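Local coordinates for protein parvulin 42 (Trypanosoma brucei brucei, PDB 6GMP) that probably catalyses the cis-trans isomerisation of peptidyl-prolyl bonds through this PPIase domain, the C-terminal piece of a longer parvulin, at residues A[13-18]-A[108-113]; A[104-109]-A[116-121]. All blocks are in the same frame, centred on the assembly; numbering follows the deposited sequence.

From the N terminus, the chain leaves strand 6-13 and enters 13-18, the first half of contact 1. About 90 residues later, after helices 37-49, 59-69 and 91-97 and strand 80-84, it returns at 108-113 and closes this long loop. Contact 2 begins earlier, at 104-109, and ends later, at 116-121, so it closes a short turn-back that crosses the end of the long one; P108 and V109 belong to both. Contact 2 adds an edge to strand 114-120 of the antiparallel sheet, while contact 1 sets the turn after 109-111 against the loop that follows strand 6-13. T111 and H116 touch where the two contacts meet.

Contact 1 of 2, residues A[13-18]-A[108-113]; sequences VKHKDV and PVETEL
Loop-on-turn packing, mostly aliphatic carbon against backbone carbonyl oxygen, joins V18 to E112 and L113 where the loop after strand 6-13 meets the turn that follows edge strand 109-111. V18 carries most of it: its CB lies 3.4 Å from E112 O, and its CG1 lies 3.4 Å from L113 O. With chi1 at -53°, CG1 stands beside the backbone N of V18 and is wedged between these carbonyls and the H15 imidazole, 3.6 Å above the centre of one ring face. The type I turn from H15 to V18 brings methyl and ring together, and D17 N donates to H15 ND1 near the ring plane (3.1 Å). At the other end of the ring, H15 NE2 stands 4.0 Å from E110 OE2, the carboxylate plane turned 82° from the imidazole. This is proximity without a bond; the fully extended E110 side chain spends OE2 on a salt bridge to R37. Across the contact, residues 111-113 form an ST turn, L113 N donating to T111 OG1 (3.1 Å). K14 touches L113 O through CG (3.7 Å), then runs on extended until NZ binds the backbone oxygens of R20 and S22. R19 pairs with E112. K14, R19 and R20 probably match the basic cluster that takes the phosphate in Pin1. The chemistry implies a joint set by shape: ND1, accepting from D17 N, presumably leaves the hydrogen on NE2, and E110, its charge shared with R37, would at most add a mild bias the same way.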
loop_
_atom_site.group_PDB
_atom_site.type_symbol
_atom_site.label_atom_id
_atom_site.label_comp_id
_atom_site.label_asym_id
_atom_site.label_seq_id
_atom_site.Cartn_x
_atom_site.Cartn_y
_atom_site.Cartn_z
ATOM N N VAL A 13 4.199 2.522 -2.424
ATOM C CA VAL A 13 5.462 2.665 -3.127
ATOM C C VAL A 13 5.339 3.920 -3.981
ATOM O O VAL A 13 4.522 3.984 -4.894
ATOM C CB VAL A 13 5.753 1.423 -3.997
ATOM C CG1 VAL A 13 7.048 1.591 -4.768
ATOM C CG2 VAL A 13 5.821 0.177 -3.122
ATOM N N LYS A 14 6.146 4.924 -3.679
ATOM C CA LYS A 14 6.070 6.202 -4.366
ATOM C C LYS A 14 6.908 6.173 -5.625
ATOM O O LYS A 14 7.670 5.235 -5.879
ATOM C CB LYS A 14 6.526 7.321 -3.425
ATOM C CG LYS A 14 5.578 7.540 -2.275
ATOM C CD LYS A 14 5.972 8.740 -1.435
ATOM C CE LYS A 14 5.000 8.936 -0.297
ATOM N NZ LYS A 14 5.092 10.312 0.268
ATOM N N HIS A 15 6.794 7.219 -6.426
ATOM C CA HIS A 15 7.684 7.419 -7.552
ATOM C C HIS A 15 7.904 8.922 -7.725
ATOM O O HIS A 15 7.226 9.730 -7.058
ATOM C CB HIS A 15 7.148 6.773 -8.830
ATOM C CG HIS A 15 5.768 7.210 -9.203
ATOM N ND1 HIS A 15 5.505 8.442 -9.756
ATOM C CD2 HIS A 15 4.580 6.568 -9.118
ATOM C CE1 HIS A 15 4.210 8.540 -10.005
ATOM N NE2 HIS A 15 3.627 7.421 -9.618
ATOM N N LYS A 16 8.823 9.288 -8.615
ATOM C CA LYS A 16 9.263 10.672 -8.745
ATOM C C LYS A 16 8.160 11.643 -9.144
ATOM O O LYS A 16 8.282 12.844 -8.916
ATOM C CB LYS A 16 10.388 10.761 -9.777
ATOM C CG LYS A 16 9.929 10.523 -11.209
ATOM C CD LYS A 16 11.087 10.471 -12.199
ATOM C CE LYS A 16 10.610 10.548 -13.658
ATOM N NZ LYS A 16 9.896 11.827 -14.006
ATOM N N ASP A 17 7.100 11.136 -9.754
ATOM C CA ASP A 17 6.045 11.995 -10.283
ATOM C C ASP A 17 4.874 12.231 -9.325
ATOM O O ASP A 17 3.934 12.940 -9.687
ATOM C CB ASP A 17 5.525 11.454 -11.617
ATOM C CG ASP A 17 6.542 11.581 -12.736
ATOM O OD1 ASP A 17 7.460 12.418 -12.625
ATOM O OD2 ASP A 17 6.404 10.849 -13.738
ATOM N N VAL A 18 4.921 11.685 -8.112
ATOM C CA VAL A 18 3.857 11.973 -7.143
ATOM C C VAL A 18 4.064 13.389 -6.583
ATOM O O VAL A 18 5.134 13.976 -6.728
ATOM C CB VAL A 18 3.764 10.922 -6.007
ATOM C CG1 VAL A 18 3.654 9.504 -6.570
ATOM C CG2 VAL A 18 4.936 11.040 -5.045
ATOM N N PRO A 108 -1.380 -4.496 -7.360
ATOM C CA PRO A 108 -0.975 -3.089 -7.281
ATOM C C PRO A 108 -2.035 -2.162 -7.869
ATOM O O PRO A 108 -2.528 -2.400 -8.963
ATOM C CB PRO A 108 0.313 -3.049 -8.108
ATOM C CG PRO A 108 0.859 -4.458 -8.036
ATOM C CD PRO A 108 -0.370 -5.332 -8.037
ATOM N N VAL A 109 -2.392 -1.127 -7.121
ATOM C CA VAL A 109 -3.338 -0.125 -7.604
ATOM C C VAL A 109 -2.728 1.252 -7.439
ATOM O O VAL A 109 -2.145 1.583 -6.405
ATOM C CB VAL A 109 -4.709 -0.188 -6.893
ATOM C CG1 VAL A 109 -4.573 -0.032 -5.400
ATOM C CG2 VAL A 109 -5.634 0.884 -7.449
ATOM N N GLU A 110 -2.873 2.051 -8.480
ATOM C CA GLU A 110 -2.204 3.325 -8.546
ATOM C C GLU A 110 -3.152 4.477 -8.247
ATOM O O GLU A 110 -4.321 4.472 -8.657
ATOM C CB GLU A 110 -1.610 3.489 -9.934
ATOM C CG GLU A 110 -0.748 4.695 -10.077
ATOM C CD GLU A 110 -0.221 4.831 -11.477
ATOM O OE1 GLU A 110 -0.645 4.034 -12.344
ATOM O OE2 GLU A 110 0.602 5.735 -11.704
ATOM N N THR A 111 -2.636 5.462 -7.525
ATOM C CA THR A 111 -3.321 6.731 -7.348
ATOM C C THR A 111 -2.290 7.850 -7.450
ATOM O O THR A 111 -1.125 7.594 -7.753
ATOM C CB THR A 111 -3.996 6.827 -5.986
ATOM O OG1 THR A 111 -2.996 6.958 -4.970
ATOM C CG2 THR A 111 -4.849 5.595 -5.715
ATOM N N GLU A 112 -2.711 9.078 -7.172
ATOM C CA GLU A 112 -1.806 10.218 -7.188
ATOM C C GLU A 112 -0.688 10.065 -6.163
ATOM O O GLU A 112 0.363 10.702 -6.290
ATOM C CB GLU A 112 -2.579 11.505 -6.900
ATOM C CG GLU A 112 -3.460 11.966 -8.045
ATOM C CD GLU A 112 -2.656 12.532 -9.200
ATOM O OE1 GLU A 112 -2.372 13.749 -9.180
ATOM O OE2 GLU A 112 -2.308 11.766 -10.125
ATOM N N LEU A 113 -0.935 9.250 -5.142
ATOM C CA LEU A 113 0.009 9.067 -4.043
ATOM C C LEU A 113 1.157 8.133 -4.388
ATOM O O LEU A 113 2.210 8.188 -3.753
ATOM C CB LEU A 113 -0.709 8.516 -2.813
ATOM C CG LEU A 113 -1.814 9.396 -2.234
ATOM C CD1 LEU A 113 -2.494 8.649 -1.108
ATOM C CD2 LEU A 113 -1.257 10.718 -1.758
#

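Contact 2 of 2, residues A[104-109]-A[116-121]; sequences EVSAPV and HLIYRV
Five hydrogen bonds join 104-109 antiparallel to strand 114-120 along the edge of the four-stranded parvulin sheet. V109 and H116 form a hydrogen-bonded pair: H116 N reaches V109 O at 2.7 Å and nearly straight (171°), and V109 N returns to H116 O. Further along, S106 N donates to I118 O at 2.8 Å in the carbonyl plane, and R120 N closes the far end on E104 O at 3.1 Å. Between the V105-Y119 bridge and the V109-H116 pair the register slips by one residue, and S106 fills the missing rung with its side chain. Its OG, placed between the backbone N and carbonyl carbon (chi1 70°), accepts from I118 N at 2.8 Å and donates to A107 O. The hydroxyl thus stands in for a backbone carbonyl and also braces the detour at A107.

On the side facing helix 91-97, V109 CG1 meets I118 CD1 at 3.6 Å, the two side chains slanting over one another beside F93 and V96. On the other side, V105 CG2 lies 3.6 Å from Y119 CD1, the side chains crossing at about a right angle, while the L117 side chain lies alongside the P108 ring, both pointing the same way, with CD2 against CG. Helix 37-49 covers V105, P108 and L117, and Y119 stacks on F62 and binds W57 O through its hydroxyl.

H116, paired through ND1 with H10 ND1 and through NE2 with T111 OG1, matches the second histidine of the dual-histidine motif of parvulins. Its ring has V109 O at the edge and in the plane, with CD2 only 3.2 Å from that oxygen.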
loop_
_atom_site.group_PDB
_atom_site.type_symbol
_atom_site.label_atom_id
_atom_site.label_comp_id
_atom_site.label_asym_id
_atom_site.label_seq_id
_atom_site.Cartn_x
_atom_site.Cartn_y
_atom_site.Cartn_z
ATOM N N GLU A 104 -7.638 -10.479 2.222
ATOM C CA GLU A 104 -7.039 -10.425 0.896
ATOM C C GLU A 104 -6.168 -9.186 0.727
ATOM O O GLU A 104 -6.431 -8.142 1.320
ATOM C CB GLU A 104 -8.123 -10.455 -0.185
ATOM C CG GLU A 104 -8.843 -11.794 -0.291
ATOM C CD GLU A 104 -9.709 -11.879 -1.532
ATOM O OE1 GLU A 104 -10.285 -10.834 -1.918
ATOM O OE2 GLU A 104 -9.800 -12.978 -2.127
ATOM N N VAL A 105 -5.121 -9.344 -0.076
ATOM C CA VAL A 105 -4.266 -8.241 -0.507
ATOM C C VAL A 105 -4.500 -7.967 -1.997
ATOM O O VAL A 105 -4.504 -8.885 -2.818
ATOM C CB VAL A 105 -2.761 -8.540 -0.287
ATOM C CG1 VAL A 105 -1.892 -7.392 -0.793
ATOM C CG2 VAL A 105 -2.455 -8.845 1.187
ATOM N N SER A 106 -4.699 -6.703 -2.345
ATOM C CA SER A 106 -4.973 -6.334 -3.723
ATOM C C SER A 106 -3.758 -6.522 -4.626
ATOM O O SER A 106 -2.624 -6.647 -4.159
ATOM C CB SER A 106 -5.398 -4.873 -3.795
ATOM O OG SER A 106 -4.306 -4.012 -3.508
ATOM N N ALA A 107 -4.012 -6.513 -5.930
ATOM C CA ALA A 107 -2.965 -6.294 -6.909
ATOM C C ALA A 107 -2.528 -4.849 -6.773
ATOM O O ALA A 107 -3.218 -4.053 -6.135
ATOM C CB ALA A 107 -3.479 -6.538 -8.298
ATOM N N PRO A 108 -1.380 -4.496 -7.360
ATOM C CA PRO A 108 -0.975 -3.089 -7.281
ATOM C C PRO A 108 -2.035 -2.162 -7.869
ATOM O O PRO A 108 -2.528 -2.400 -8.963
ATOM C CB PRO A 108 0.313 -3.049 -8.108
ATOM C CG PRO A 108 0.859 -4.458 -8.036
ATOM C CD PRO A 108 -0.370 -5.332 -8.037
ATOM N N VAL A 109 -2.392 -1.127 -7.121
ATOM C CA VAL A 109 -3.338 -0.125 -7.604
ATOM C C VAL A 109 -2.728 1.252 -7.439
ATOM O O VAL A 109 -2.145 1.583 -6.405
ATOM C CB VAL A 109 -4.709 -0.188 -6.893
ATOM C CG1 VAL A 109 -4.573 -0.032 -5.400
ATOM C CG2 VAL A 109 -5.634 0.884 -7.449
ATOM N N HIS A 116 -0.155 1.359 -4.583
ATOM C CA HIS A 116 -0.594 0.740 -3.333
ATOM C C HIS A 116 -0.756 -0.769 -3.427
ATOM O O HIS A 116 -1.159 -1.288 -4.463
ATOM C CB HIS A 116 -1.970 1.269 -2.916
ATOM C CG HIS A 116 -2.102 2.757 -2.905
ATOM N ND1 HIS A 116 -2.308 3.469 -1.746
ATOM C CD2 HIS A 116 -2.153 3.660 -3.912
ATOM C CE1 HIS A 116 -2.437 4.751 -2.034
ATOM N NE2 HIS A 116 -2.356 4.895 -3.345
ATOM N N LEU A 117 -0.493 -1.449 -2.314
ATOM C CA LEU A 117 -1.055 -2.773 -2.073
ATOM C C LEU A 117 -2.009 -2.559 -0.923
ATOM O O LEU A 117 -1.608 -2.021 0.102
ATOM C CB LEU A 117 0.023 -3.772 -1.651
ATOM C CG LEU A 117 1.152 -4.032 -2.654
ATOM C CD1 LEU A 117 2.149 -5.041 -2.076
ATOM C CD2 LEU A 117 0.662 -4.512 -3.987
ATOM N N ILE A 118 -3.262 -2.965 -1.097
ATOM C CA ILE A 118 -4.294 -2.756 -0.089
ATOM C C ILE A 118 -4.669 -4.081 0.553
ATOM O O ILE A 118 -4.861 -5.071 -0.137
ATOM C CB ILE A 118 -5.556 -2.091 -0.695
ATOM C CG1 ILE A 118 -5.164 -0.784 -1.378
ATOM C CG2 ILE A 118 -6.581 -1.819 0.388
ATOM C CD1 ILE A 118 -6.245 -0.173 -2.198
ATOM N N TYR A 119 -4.768 -4.073 1.880
ATOM C CA TYR A 119 -5.103 -5.253 2.657
ATOM C C TYR A 119 -6.383 -5.007 3.447
ATOM O O TYR A 119 -6.510 -3.999 4.141
ATOM C CB TYR A 119 -3.953 -5.574 3.615
ATOM C CG TYR A 119 -4.217 -6.697 4.585
ATOM C CD1 TYR A 119 -4.383 -8.007 4.151
ATOM C CD2 TYR A 119 -4.249 -6.459 5.954
ATOM C CE1 TYR A 119 -4.599 -9.031 5.042
ATOM C CE2 TYR A 119 -4.463 -7.478 6.854
ATOM C CZ TYR A 119 -4.634 -8.770 6.395
ATOM O OH TYR A 119 -4.845 -9.786 7.293
ATOM N N ARG A 120 -7.325 -5.931 3.344
ATOM C CA ARG A 120 -8.528 -5.865 4.163
ATOM C C ARG A 120 -8.343 -6.709 5.422
ATOM O O ARG A 120 -8.170 -7.938 5.350
ATOM C CB ARG A 120 -9.750 -6.351 3.387
ATOM C CG ARG A 120 -11.018 -6.244 4.200
ATOM C CD ARG A 120 -12.225 -6.658 3.411
ATOM N NE ARG A 120 -13.388 -6.770 4.278
ATOM C CZ ARG A 120 -14.573 -7.218 3.888
ATOM N NH1 ARG A 120 -14.772 -7.599 2.630
ATOM N NH2 ARG A 120 -15.559 -7.277 4.764
ATOM N N VAL A 121 -8.386 -6.054 6.578
ATOM C CA VAL A 121 -8.168 -6.721 7.853
ATOM C C VAL A 121 -9.273 -7.737 8.091
ATOM O O VAL A 121 -9.011 -8.889 8.434
ATOM C CB VAL A 121 -8.131 -5.710 9.014
ATOM C CG1 VAL A 121 -7.895 -6.415 10.336
ATOM C CG2 VAL A 121 -7.039 -4.688 8.774
#